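Local atomic coordinates of beta-fructofuranosidase (Arabidopsis thaliana, PDB entry 2OXB), a protein that hydrolyses terminal non-reducing beta-D-fructofuranoside residues, using sucrose and 1-kestose and, to a lower extent, neokestose and levan. Residues Glu379-Ile384 with Asn437-Leu442; Asp321-Gln326 with Phe464-Pro469; Ile318-Asp321 with Gln326-Gln329. The protein carries 1 engineered substitution. All coordinates share one frame; numbering follows the deposited sequence.

Interaction 1: Glu379-Ile384 with Asn437-Leu442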
ATOM      1  N   GLU A 379     -34.025  -2.280   3.878  1.00 38.89           N
ATOM      2  CA  GLU A 379     -34.668  -2.419   5.180  1.00 38.66           C
ATOM      3  C   GLU A 379     -34.417  -3.796   5.772  1.00 37.05           C
ATOM      4  O   GLU A 379     -34.335  -3.958   6.989  1.00 38.16           O
ATOM      5  CB  GLU A 379     -36.178  -2.175   5.069  1.00 39.77           C
ATOM      6  CG  GLU A 379     -36.570  -0.698   4.972  1.00 42.77           C
ATOM      7  CD  GLU A 379     -36.301  -0.066   3.606  1.00 44.21           C
ATOM      8  OE1 GLU A 379     -36.987  -0.461   2.630  1.00 45.00           O
ATOM      9  OE2 GLU A 379     -35.419   0.828   3.513  1.00 41.46           O
ATOM     10  N   LYS A 380     -34.294  -4.792   4.908  1.00 34.06           N
ATOM     11  CA  LYS A 380     -34.049  -6.122   5.399  1.00 30.52           C
ATOM     12  C   LYS A 380     -32.717  -6.202   6.103  1.00 28.60           C
ATOM     13  O   LYS A 380     -32.421  -7.207   6.750  1.00 28.48           O
ATOM     14  CB  LYS A 380     -34.115  -7.138   4.262  1.00 30.93           C
ATOM     15  CG  LYS A 380     -35.477  -7.763   4.133  1.00 30.07           C
ATOM     16  CD  LYS A 380     -36.491  -6.675   3.898  1.00 31.29           C
ATOM     17  CE  LYS A 380     -37.919  -7.158   4.029  1.00 29.08           C
ATOM     18  NZ  LYS A 380     -38.795  -5.951   3.988  1.00 28.45           N
ATOM     19  N   ALA A 381     -31.909  -5.150   5.990  1.00 26.72           N
ATOM     20  CA  ALA A 381     -30.597  -5.153   6.644  1.00 25.79           C
ATOM     21  C   ALA A 381     -30.720  -5.151   8.170  1.00 24.62           C
ATOM     22  O   ALA A 381     -31.634  -4.548   8.740  1.00 26.47           O
ATOM     23  CB  ALA A 381     -29.767  -3.968   6.188  1.00 22.66           C
ATOM     24  N   ASP A 382     -29.814  -5.860   8.821  1.00 22.66           N
ATOM     25  CA  ASP A 382     -29.816  -5.935  10.274  1.00 23.26           C
ATOM     26  C   ASP A 382     -29.256  -4.651  10.869  1.00 23.04           C
ATOM     27  O   ASP A 382     -28.630  -3.863  10.169  1.00 23.85           O
ATOM     28  CB  ASP A 382     -28.959  -7.116  10.753  1.00 22.64           C
ATOM     29  CG  ASP A 382     -29.693  -8.444  10.700  1.00 18.62           C
ATOM     30  OD1 ASP A 382     -29.008  -9.467  10.569  1.00 18.31           O
ATOM     31  OD2 ASP A 382     -30.929  -8.467  10.801  1.00 18.83           O
ATOM     32  N   VAL A 383     -29.502  -4.446  12.159  1.00 23.80           N
ATOM     33  CA  VAL A 383     -28.997  -3.272  12.865  1.00 25.21           C
ATOM     34  C   VAL A 383     -27.802  -3.703  13.713  1.00 24.13           C
ATOM     35  O   VAL A 383     -27.934  -4.565  14.589  1.00 22.62           O
ATOM     36  CB  VAL A 383     -30.067  -2.648  13.787  1.00 27.22           C
ATOM     37  CG1 VAL A 383     -29.475  -1.470  14.527  1.00 27.57           C
ATOM     38  CG2 VAL A 383     -31.278  -2.193  12.962  1.00 28.72           C
ATOM     39  N   ILE A 384     -26.640  -3.107  13.437  1.00 24.73           N
ATOM     40  CA  ILE A 384     -25.392  -3.425  14.139  1.00 25.53           C
ATOM     41  C   ILE A 384     -25.493  -3.354  15.660  1.00 25.49           C
ATOM     42  O   ILE A 384     -26.168  -2.484  16.212  1.00 23.96           O
ATOM     43  CB  ILE A 384     -24.196  -2.498  13.663  1.00 26.28           C
ATOM     44  CG1 ILE A 384     -24.657  -1.050  13.484  1.00 25.16           C
ATOM     45  CG2 ILE A 384     -23.568  -3.036  12.382  1.00 26.91           C
ATOM     46  CD1 ILE A 384     -24.578  -0.226  14.741  1.00 27.19           C
ATOM     47  N   ASN A 437     -31.934   6.792   8.499  1.00 49.97           N
ATOM     48  CA  ASN A 437     -31.519   6.254   7.200  1.00 48.34           C
ATOM     49  C   ASN A 437     -30.020   6.346   6.955  1.00 45.84           C
ATOM     50  O   ASN A 437     -29.558   7.168   6.170  1.00 46.59           O
ATOM     51  CB  ASN A 437     -32.266   6.976   6.058  1.00 50.29           C
ATOM     52  CG  ASN A 437     -33.057   6.017   5.152  1.00 51.94           C
ATOM     53  OD1 ASN A 437     -32.489   5.132   4.500  1.00 50.11           O
ATOM     54  ND2 ASN A 437     -34.378   6.204   5.106  1.00 52.39           N
ATOM     55  N   LYS A 438     -29.267   5.500   7.641  1.00 42.48           N
ATOM     56  CA  LYS A 438     -27.825   5.458   7.497  1.00 38.62           C
ATOM     57  C   LYS A 438     -27.385   4.028   7.696  1.00 36.58           C
ATOM     58  O   LYS A 438     -27.667   3.412   8.718  1.00 35.77           O
ATOM     59  CB  LYS A 438     -27.152   6.371   8.516  1.00 38.81           C
ATOM     60  CG  LYS A 438     -26.938   7.784   8.010  1.00 39.64           C
ATOM     61  CD  LYS A 438     -25.963   7.804   6.849  1.00 38.06           C
ATOM     62  CE  LYS A 438     -25.532   9.219   6.529  1.00 38.85           C
ATOM     63  NZ  LYS A 438     -24.494   9.267   5.466  1.00 36.69           N
ATOM     64  N   TYR A 439     -26.686   3.509   6.700  1.00 34.87           N
ATOM     65  CA  TYR A 439     -26.231   2.136   6.717  1.00 31.74           C
ATOM     66  C   TYR A 439     -24.712   2.007   6.813  1.00 30.69           C
ATOM     67  O   TYR A 439     -23.970   2.954   6.539  1.00 29.81           O
ATOM     68  CB  TYR A 439     -26.749   1.449   5.452  1.00 30.90           C
ATOM     69  CG  TYR A 439     -28.265   1.438   5.341  1.00 30.53           C
ATOM     70  CD1 TYR A 439     -28.989   0.261   5.558  1.00 31.59           C
ATOM     71  CD2 TYR A 439     -28.980   2.606   5.065  1.00 30.61           C
ATOM     72  CE1 TYR A 439     -30.388   0.242   5.512  1.00 30.35           C
ATOM     73  CE2 TYR A 439     -30.383   2.604   5.019  1.00 30.56           C
ATOM     74  CZ  TYR A 439     -31.077   1.419   5.244  1.00 30.52           C
ATOM     75  OH  TYR A 439     -32.452   1.395   5.220  1.00 28.07           O
ATOM     76  N   VAL A 440     -24.254   0.830   7.226  1.00 29.17           N
ATOM     77  CA  VAL A 440     -22.824   0.568   7.327  1.00 27.19           C
ATOM     78  C   VAL A 440     -22.481  -0.593   6.396  1.00 25.94           C
ATOM     79  O   VAL A 440     -23.100  -1.672   6.441  1.00 24.33           O
ATOM     80  CB  VAL A 440     -22.377   0.188   8.767  1.00 26.78           C
ATOM     81  CG1 VAL A 440     -20.862   0.055   8.815  1.00 25.22           C
ATOM     82  CG2 VAL A 440     -22.847   1.221   9.763  1.00 25.09           C
ATOM     83  N   VAL A 441     -21.494  -0.358   5.543  1.00 22.74           N
ATOM     84  CA  VAL A 441     -21.062  -1.376   4.610  1.00 19.93           C
ATOM     85  C   VAL A 441     -19.777  -2.027   5.075  1.00 16.58           C
ATOM     86  O   VAL A 441     -18.728  -1.393   5.147  1.00 14.97           O
ATOM     87  CB  VAL A 441     -20.819  -0.800   3.232  1.00 21.69           C
ATOM     88  CG1 VAL A 441     -20.522  -1.932   2.258  1.00 20.78           C
ATOM     89  CG2 VAL A 441     -22.019   0.001   2.800  1.00 22.85           C
ATOM     90  N   LEU A 442     -19.886  -3.307   5.381  1.00 12.46           N
ATOM     91  CA  LEU A 442     -18.768  -4.085   5.847  1.00 12.69           C
ATOM     92  C   LEU A 442     -18.069  -4.868   4.738  1.00 15.19           C
ATOM     93  O   LEU A 442     -18.695  -5.674   4.045  1.00 16.43           O
ATOM     94  CB  LEU A 442     -19.239  -5.075   6.906  1.00  7.07           C
ATOM     95  CG  LEU A 442     -18.095  -5.952   7.408  1.00  5.08           C
ATOM     96  CD1 LEU A 442     -17.133  -5.079   8.201  1.00  3.31           C
ATOM     97  CD2 LEU A 442     -18.622  -7.089   8.255  1.00  3.89           C
TER

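Interaction 2: Asp321-Gln326 with Phe464-Pro469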
ATOM      1  N   ASP A 321     -11.031  11.984  -1.382  1.00 21.45           N
ATOM      2  CA  ASP A 321     -12.413  11.754  -1.787  1.00 23.83           C
ATOM      3  C   ASP A 321     -13.214  13.047  -1.661  1.00 24.64           C
ATOM      4  O   ASP A 321     -12.815  13.971  -0.948  1.00 24.68           O
ATOM      5  CB  ASP A 321     -13.086  10.680  -0.922  1.00 24.27           C
ATOM      6  CG  ASP A 321     -14.619  10.740  -1.009  1.00 24.75           C
ATOM      7  OD1 ASP A 321     -15.277  11.013   0.015  1.00 24.36           O
ATOM      8  OD2 ASP A 321     -15.166  10.531  -2.113  1.00 24.12           O
ATOM      9  N   ARG A 322     -14.352  13.096  -2.347  1.00 25.90           N
ATOM     10  CA  ARG A 322     -15.232  14.266  -2.319  1.00 28.86           C
ATOM     11  C   ARG A 322     -15.541  14.717  -0.893  1.00 28.41           C
ATOM     12  O   ARG A 322     -15.464  15.908  -0.604  1.00 28.25           O
ATOM     13  CB  ARG A 322     -16.542  13.962  -3.062  1.00 31.86           C
ATOM     14  CG  ARG A 322     -17.616  15.051  -2.957  1.00 34.93           C
ATOM     15  CD  ARG A 322     -17.151  16.371  -3.592  1.00 38.81           C
ATOM     16  NE  ARG A 322     -18.072  17.479  -3.311  1.00 40.62           N
ATOM     17  CZ  ARG A 322     -17.983  18.689  -3.857  1.00 42.58           C
ATOM     18  NH1 ARG A 322     -17.009  18.954  -4.723  1.00 44.89           N
ATOM     19  NH2 ARG A 322     -18.864  19.632  -3.542  1.00 41.14           N
ATOM     20  N   SER A 323     -15.892  13.771  -0.019  1.00 27.78           N
ATOM     21  CA  SER A 323     -16.199  14.081   1.377  1.00 27.83           C
ATOM     22  C   SER A 323     -15.045  14.792   2.083  1.00 27.68           C
ATOM     23  O   SER A 323     -15.248  15.490   3.082  1.00 28.34           O
ATOM     24  CB  SER A 323     -16.558  12.813   2.155  1.00 28.51           C
ATOM     25  OG  SER A 323     -17.892  12.404   1.878  1.00 29.19           O
ATOM     26  N   GLY A 324     -13.829  14.589   1.582  1.00 26.07           N
ATOM     27  CA  GLY A 324     -12.676  15.259   2.159  1.00 24.70           C
ATOM     28  C   GLY A 324     -11.993  14.645   3.362  1.00 22.28           C
ATOM     29  O   GLY A 324     -11.041  15.215   3.860  1.00 21.04           O
ATOM     30  N   LYS A 325     -12.458  13.493   3.830  1.00 23.69           N
ATOM     31  CA  LYS A 325     -11.834  12.860   4.984  1.00 23.92           C
ATOM     32  C   LYS A 325     -11.417  11.409   4.760  1.00 24.53           C
ATOM     33  O   LYS A 325     -11.470  10.620   5.690  1.00 24.15           O
ATOM     34  CB  LYS A 325     -12.768  12.927   6.189  1.00 23.93           C
ATOM     35  CG  LYS A 325     -14.119  12.289   5.949  1.00 25.64           C
ATOM     36  CD  LYS A 325     -15.178  13.315   5.574  1.00 25.55           C
ATOM     37  CE  LYS A 325     -16.567  12.718   5.747  1.00 24.37           C
ATOM     38  NZ  LYS A 325     -17.652  13.728   5.699  1.00 22.86           N
ATOM     39  N   GLN A 326     -11.005  11.057   3.539  1.00 25.93           N
ATOM     40  CA  GLN A 326     -10.574   9.685   3.204  1.00 25.38           C
ATOM     41  C   GLN A 326      -9.919   9.641   1.815  1.00 25.05           C
ATOM     42  O   GLN A 326     -10.412  10.241   0.858  1.00 25.43           O
ATOM     43  CB  GLN A 326     -11.783   8.720   3.270  1.00 28.15           C
ATOM     44  CG  GLN A 326     -11.653   7.366   2.525  1.00 28.54           C
ATOM     45  CD  GLN A 326     -12.936   6.507   2.595  1.00 29.64           C
ATOM     46  OE1 GLN A 326     -13.075   5.500   1.891  1.00 30.17           O
ATOM     47  NE2 GLN A 326     -13.868   6.904   3.456  1.00 30.54           N
ATOM     48  N   PHE A 464     -14.590  -1.072   6.582  1.00 18.60           N
ATOM     49  CA  PHE A 464     -15.872  -0.413   6.354  1.00 19.53           C
ATOM     50  C   PHE A 464     -15.762   0.337   5.024  1.00 19.00           C
ATOM     51  O   PHE A 464     -14.679   0.800   4.658  1.00 19.08           O
ATOM     52  CB  PHE A 464     -16.170   0.578   7.493  1.00 19.68           C
ATOM     53  CG  PHE A 464     -16.457  -0.075   8.816  1.00 20.58           C
ATOM     54  CD1 PHE A 464     -15.924   0.451  10.000  1.00 20.83           C
ATOM     55  CD2 PHE A 464     -17.256  -1.220   8.885  1.00 20.86           C
ATOM     56  CE1 PHE A 464     -16.181  -0.163  11.239  1.00 19.18           C
ATOM     57  CE2 PHE A 464     -17.523  -1.844  10.116  1.00 19.53           C
ATOM     58  CZ  PHE A 464     -16.983  -1.313  11.299  1.00 17.84           C
ATOM     59  N   VAL A 465     -16.871   0.458   4.304  1.00 18.05           N
ATOM     60  CA  VAL A 465     -16.845   1.149   3.021  1.00 18.69           C
ATOM     61  C   VAL A 465     -17.864   2.296   2.997  1.00 20.59           C
ATOM     62  O   VAL A 465     -19.075   2.075   3.126  1.00 21.76           O
ATOM     63  CB  VAL A 465     -17.139   0.156   1.872  1.00 18.53           C
ATOM     64  CG1 VAL A 465     -16.742   0.750   0.540  1.00 17.33           C
ATOM     65  CG2 VAL A 465     -16.376  -1.137   2.109  1.00 19.74           C
ATOM     66  N   ASP A 466     -17.366   3.519   2.830  1.00 21.01           N
ATOM     67  CA  ASP A 466     -18.227   4.686   2.792  1.00 21.14           C
ATOM     68  C   ASP A 466     -18.870   4.856   1.434  1.00 22.10           C
ATOM     69  O   ASP A 466     -18.492   5.720   0.639  1.00 22.94           O
ATOM     70  CB  ASP A 466     -17.468   5.961   3.153  1.00 21.85           C
ATOM     71  CG  ASP A 466     -18.411   7.124   3.462  1.00 23.99           C
ATOM     72  OD1 ASP A 466     -19.226   6.992   4.408  1.00 24.65           O
ATOM     73  OD2 ASP A 466     -18.340   8.165   2.769  1.00 23.07           O
ATOM     74  N   ILE A 467     -19.854   4.011   1.183  1.00 23.60           N
ATOM     75  CA  ILE A 467     -20.604   4.039  -0.059  1.00 24.80           C
ATOM     76  C   ILE A 467     -22.034   4.029   0.376  1.00 24.33           C
ATOM     77  O   ILE A 467     -22.328   3.780   1.545  1.00 25.41           O
ATOM     78  CB  ILE A 467     -20.345   2.784  -0.910  1.00 25.48           C
ATOM     79  CG1 ILE A 467     -20.474   1.540  -0.019  1.00 26.50           C
ATOM     80  CG2 ILE A 467     -18.973   2.879  -1.569  1.00 24.50           C
ATOM     81  CD1 ILE A 467     -20.116   0.239  -0.705  1.00 30.36           C
ATOM     82  N   ASN A 468     -22.924   4.316  -0.556  1.00 25.84           N
ATOM     83  CA  ASN A 468     -24.335   4.310  -0.227  1.00 27.20           C
ATOM     84  C   ASN A 468     -24.942   3.044  -0.790  1.00 25.78           C
ATOM     85  O   ASN A 468     -25.068   2.898  -1.992  1.00 26.29           O
ATOM     86  CB  ASN A 468     -25.033   5.525  -0.818  1.00 29.30           C
ATOM     87  CG  ASN A 468     -26.162   5.998   0.047  1.00 34.01           C
ATOM     88  OD1 ASN A 468     -25.952   6.770   0.987  1.00 38.37           O
ATOM     89  ND2 ASN A 468     -27.369   5.508  -0.225  1.00 34.73           N
ATOM     90  N   PRO A 469     -25.322   2.103   0.082  1.00 25.98           N
ATOM     91  CA  PRO A 469     -25.920   0.833  -0.325  1.00 26.17           C
ATOM     92  C   PRO A 469     -27.216   0.983  -1.127  1.00 26.54           C
ATOM     93  O   PRO A 469     -27.824  -0.012  -1.522  1.00 26.22           O
ATOM     94  CB  PRO A 469     -26.113   0.097   1.009  1.00 28.19           C
ATOM     95  CG  PRO A 469     -26.321   1.198   1.988  1.00 27.38           C
ATOM     96  CD  PRO A 469     -25.291   2.223   1.551  1.00 27.15           C
TER

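Interaction 3: Ile318-Asp321 with Gln326-Gln329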
ATOM      1  N   ILE A 318      -3.673   7.335  -5.707  1.00 16.57           N
ATOM      2  CA  ILE A 318      -4.468   7.833  -4.589  1.00 16.68           C
ATOM      3  C   ILE A 318      -4.880   9.299  -4.769  1.00 18.34           C
ATOM      4  O   ILE A 318      -4.374  10.004  -5.649  1.00 20.04           O
ATOM      5  CB  ILE A 318      -3.715   7.672  -3.239  1.00 15.22           C
ATOM      6  CG1 ILE A 318      -2.303   8.265  -3.311  1.00 15.72           C
ATOM      7  CG2 ILE A 318      -3.618   6.226  -2.897  1.00 18.32           C
ATOM      8  CD1 ILE A 318      -2.218   9.703  -2.865  1.00 16.56           C
ATOM      9  N   TRP A 319      -5.813   9.747  -3.937  1.00 18.67           N
ATOM     10  CA  TRP A 319      -6.293  11.120  -3.980  1.00 18.08           C
ATOM     11  C   TRP A 319      -7.505  11.282  -3.087  1.00 18.57           C
ATOM     12  O   TRP A 319      -8.283  10.355  -2.891  1.00 18.43           O
ATOM     13  CB  TRP A 319      -6.649  11.517  -5.408  1.00 19.88           C
ATOM     14  CG  TRP A 319      -7.902  10.888  -5.924  1.00 21.09           C
ATOM     15  CD1 TRP A 319      -9.148  11.420  -5.907  1.00 20.36           C
ATOM     16  CD2 TRP A 319      -8.019   9.608  -6.553  1.00 21.52           C
ATOM     17  NE1 TRP A 319     -10.039  10.556  -6.493  1.00 23.02           N
ATOM     18  CE2 TRP A 319      -9.372   9.434  -6.899  1.00 20.57           C
ATOM     19  CE3 TRP A 319      -7.109   8.593  -6.854  1.00 21.44           C
ATOM     20  CZ2 TRP A 319      -9.842   8.289  -7.536  1.00 20.95           C
ATOM     21  CZ3 TRP A 319      -7.574   7.451  -7.484  1.00 23.08           C
ATOM     22  CH2 TRP A 319      -8.933   7.310  -7.821  1.00 21.36           C
ATOM     23  N   LEU A 320      -7.670  12.487  -2.575  1.00 18.88           N
ATOM     24  CA  LEU A 320      -8.754  12.808  -1.675  1.00 20.14           C
ATOM     25  C   LEU A 320     -10.169  12.570  -2.209  1.00 20.50           C
ATOM     26  O   LEU A 320     -10.477  12.913  -3.346  1.00 20.53           O
ATOM     27  CB  LEU A 320      -8.609  14.267  -1.244  1.00 22.28           C
ATOM     28  CG  LEU A 320      -8.561  14.486   0.266  1.00 21.51           C
ATOM     29  CD1 LEU A 320      -9.734  13.752   0.863  1.00 21.09           C
ATOM     30  CD2 LEU A 320      -7.237  13.960   0.852  1.00 21.99           C
ATOM     31  N   ASP A 321     -11.031  11.984  -1.382  1.00 21.45           N
ATOM     32  CA  ASP A 321     -12.413  11.754  -1.787  1.00 23.83           C
ATOM     33  C   ASP A 321     -13.214  13.047  -1.661  1.00 24.64           C
ATOM     34  O   ASP A 321     -12.815  13.971  -0.948  1.00 24.68           O
ATOM     35  CB  ASP A 321     -13.086  10.680  -0.922  1.00 24.27           C
ATOM     36  CG  ASP A 321     -14.619  10.740  -1.009  1.00 24.75           C
ATOM     37  OD1 ASP A 321     -15.277  11.013   0.015  1.00 24.36           O
ATOM     38  OD2 ASP A 321     -15.166  10.531  -2.113  1.00 24.12           O
ATOM     39  N   GLN A 326     -11.005  11.057   3.539  1.00 25.93           N
ATOM     40  CA  GLN A 326     -10.574   9.685   3.204  1.00 25.38           C
ATOM     41  C   GLN A 326      -9.919   9.641   1.815  1.00 25.05           C
ATOM     42  O   GLN A 326     -10.412  10.241   0.858  1.00 25.43           O
ATOM     43  CB  GLN A 326     -11.783   8.720   3.270  1.00 28.15           C
ATOM     44  CG  GLN A 326     -11.653   7.366   2.525  1.00 28.54           C
ATOM     45  CD  GLN A 326     -12.936   6.507   2.595  1.00 29.64           C
ATOM     46  OE1 GLN A 326     -13.075   5.500   1.891  1.00 30.17           O
ATOM     47  NE2 GLN A 326     -13.868   6.904   3.456  1.00 30.54           N
ATOM     48  N   LEU A 327      -8.795   8.938   1.715  1.00 24.57           N
ATOM     49  CA  LEU A 327      -8.085   8.819   0.445  1.00 23.64           C
ATOM     50  C   LEU A 327      -8.681   7.731  -0.442  1.00 23.76           C
ATOM     51  O   LEU A 327      -9.087   6.666   0.035  1.00 24.15           O
ATOM     52  CB  LEU A 327      -6.588   8.538   0.674  1.00 21.14           C
ATOM     53  CG  LEU A 327      -5.699   9.684   1.178  1.00 19.21           C
ATOM     54  CD1 LEU A 327      -4.244   9.261   1.149  1.00 18.59           C
ATOM     55  CD2 LEU A 327      -5.890  10.918   0.298  1.00 22.96           C
ATOM     56  N   ILE A 328      -8.747   8.007  -1.738  1.00 23.41           N
ATOM     57  CA  ILE A 328      -9.282   7.023  -2.650  1.00 24.07           C
ATOM     58  C   ILE A 328      -8.158   6.439  -3.450  1.00 23.96           C
ATOM     59  O   ILE A 328      -7.387   7.152  -4.089  1.00 25.56           O
ATOM     60  CB  ILE A 328     -10.306   7.602  -3.610  1.00 24.23           C
ATOM     61  CG1 ILE A 328     -11.423   8.268  -2.813  1.00 23.21           C
ATOM     62  CG2 ILE A 328     -10.864   6.472  -4.483  1.00 24.36           C
ATOM     63  CD1 ILE A 328     -12.538   8.802  -3.667  1.00 25.43           C
ATOM     64  N   GLN A 329      -8.070   5.123  -3.398  1.00 22.67           N
ATOM     65  CA  GLN A 329      -7.035   4.415  -4.112  1.00 22.40           C
ATOM     66  C   GLN A 329      -7.622   3.495  -5.165  1.00 21.00           C
ATOM     67  O   GLN A 329      -8.669   2.877  -4.948  1.00 18.29           O
ATOM     68  CB  GLN A 329      -6.250   3.537  -3.174  1.00 26.27           C
ATOM     69  CG  GLN A 329      -5.692   4.172  -1.965  1.00 28.10           C
ATOM     70  CD  GLN A 329      -5.143   3.102  -1.076  1.00 28.88           C
ATOM     71  OE1 GLN A 329      -4.272   2.329  -1.491  1.00 26.30           O
ATOM     72  NE2 GLN A 329      -5.658   3.025   0.148  1.00 29.52           N
TER

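Interaction 1: Glu379-Ile384 with Asn437-Leu442
The Y439 ring meets the other segment at its rim. The methyl of A381 sits at one edge, near the ring plane, with CB 4.3 Å from Y439 CE1. At another edge, in the plane, lies N437 OD1 from the ring's own segment. The carboxylate of E379 comes in beside the phenol end. Its OE2 is 3.5 Å from Y439 OH, and its plane is turned 69° from the ring. CG of Y439 stands beside its backbone N (chi1 -60°), which carries the ring across toward 379-384. E379 starts away from the contact, and the bend at chi2 (75°) brings its carboxylate back to the phenol. Its OE1 is also near D377 OD2, a like charge. D377 has a salt bridge to K380, which may offset that repulsion. Further cover for Y439 comes from L378 and P469. The two backbones stay apart, with the CA atoms of A381 and Y439 8.5 Å from each other. Strand 423-431 runs between them: D382 bonds by its backbone to K431, and V440 to F430. The contact joins side chains from either side of strand 423-431, in one sheet of the C-terminal beta-sandwich known from family 32 glycosyl hydrolases.

Interaction 2: Asp321-Gln326 with Phe464-Pro469
Q326 and S323 approach D466 although 137 residues lie between the two segments, yet no hydrogen bond or salt bridge joins them. The touch is small, burying 95 Å² in all. Q326 reaches out with CG opposite its backbone N (chi1 161°) and an extended chain. Its amide end lies against CB of D466, and the amide and carboxylate planes are 58° apart. S323 OG is only loosely near, 4.4 Å from D466 OD2. The loop 321-326 is shaped from within. G324 N bonds to D321 O at 2.8 Å, closing a type I turn. D321 OD1 accepts from S323 N at 2.8 Å, forming an Asx turn. That N-H comes from above the carboxylate plane, 70° out of it. D321 N bonds to Q326 O at 2.9 Å and closes the base of the loop. On the other side, D466 is the centre of an inverse gamma turn after strand 461-465. R492 touches Q326 and I467 and makes a long, weak ion pair with D321. D321 OD1 and D466 OD2 are 5.0 Å apart, while K325 NZ is 6.3 Å from D466 OD2. Two acids this close probably repel mildly, and R492 and K325 may soften the effect, so this propeller-to-sandwich contact is likely to contribute little binding by itself.

Interaction 3: Ile318-Asp321 with Gln326-Gln329
Backbone bonding between W319 and I328 is the first element of this contact. I328 N donates to W319 O at 2.7 Å. The bond is nearly straight, with the donor tilted 30° from the carbonyl plane. The bond from D321 to Q326 lies one step nearer the turn. Together these bonds belong to a beta hairpin of strands 316-320 and 327-331. The hairpin ends a four-stranded antiparallel sheet, a blade of the N-terminal five-bladed beta-propeller, and 327-331 is an outermost strand. One aromatic contact is CH-pi. I328 CB lies 4.1 Å from the centroid of the W319 six-membered ring, 20° off its normal. I328 O also lies over a face of the indole, offset toward its rim. The indole gets there because CG sits between the backbone N and the carbonyl carbon (chi1 73°), which folds the ring over the neighbouring strand. W319 CZ2 also meets I328 CG2 at 3.7 Å. With an alanine in place of W319, I328 would probably lose the cover over its CB and CG2, and K317 its cation-pi partner. In an apolar contact, the CD2 methyls of L320 and L327 meet. Separately, I328 CD1 makes a van der Waals contact with the D321 CB methylene. One polar end turns elsewhere: Q329 NE2 bonds to the carbonyl O of Y269.

How the interactions relate
From the N terminus, strand 316-320 comes first. Interaction 3 pairs its end with 326-329 and closes a short loop of four residues. Interaction 2 starts from that same loop and shares D321 and Q326 with interaction 3. It closes a much longer loop, 137 residues, at 464-469, and so ties the N-terminal beta-propeller to the C-terminal beta-sandwich. Interaction 1 is nested inside that loop and lies within the beta-sandwich. It follows interaction 3 in series, and the two do not touch. Interactions 1 and 2 do meet, through neighbouring strands 439-446 and 461-465: V441 probably bonds to V465, and Y439 packs on P469.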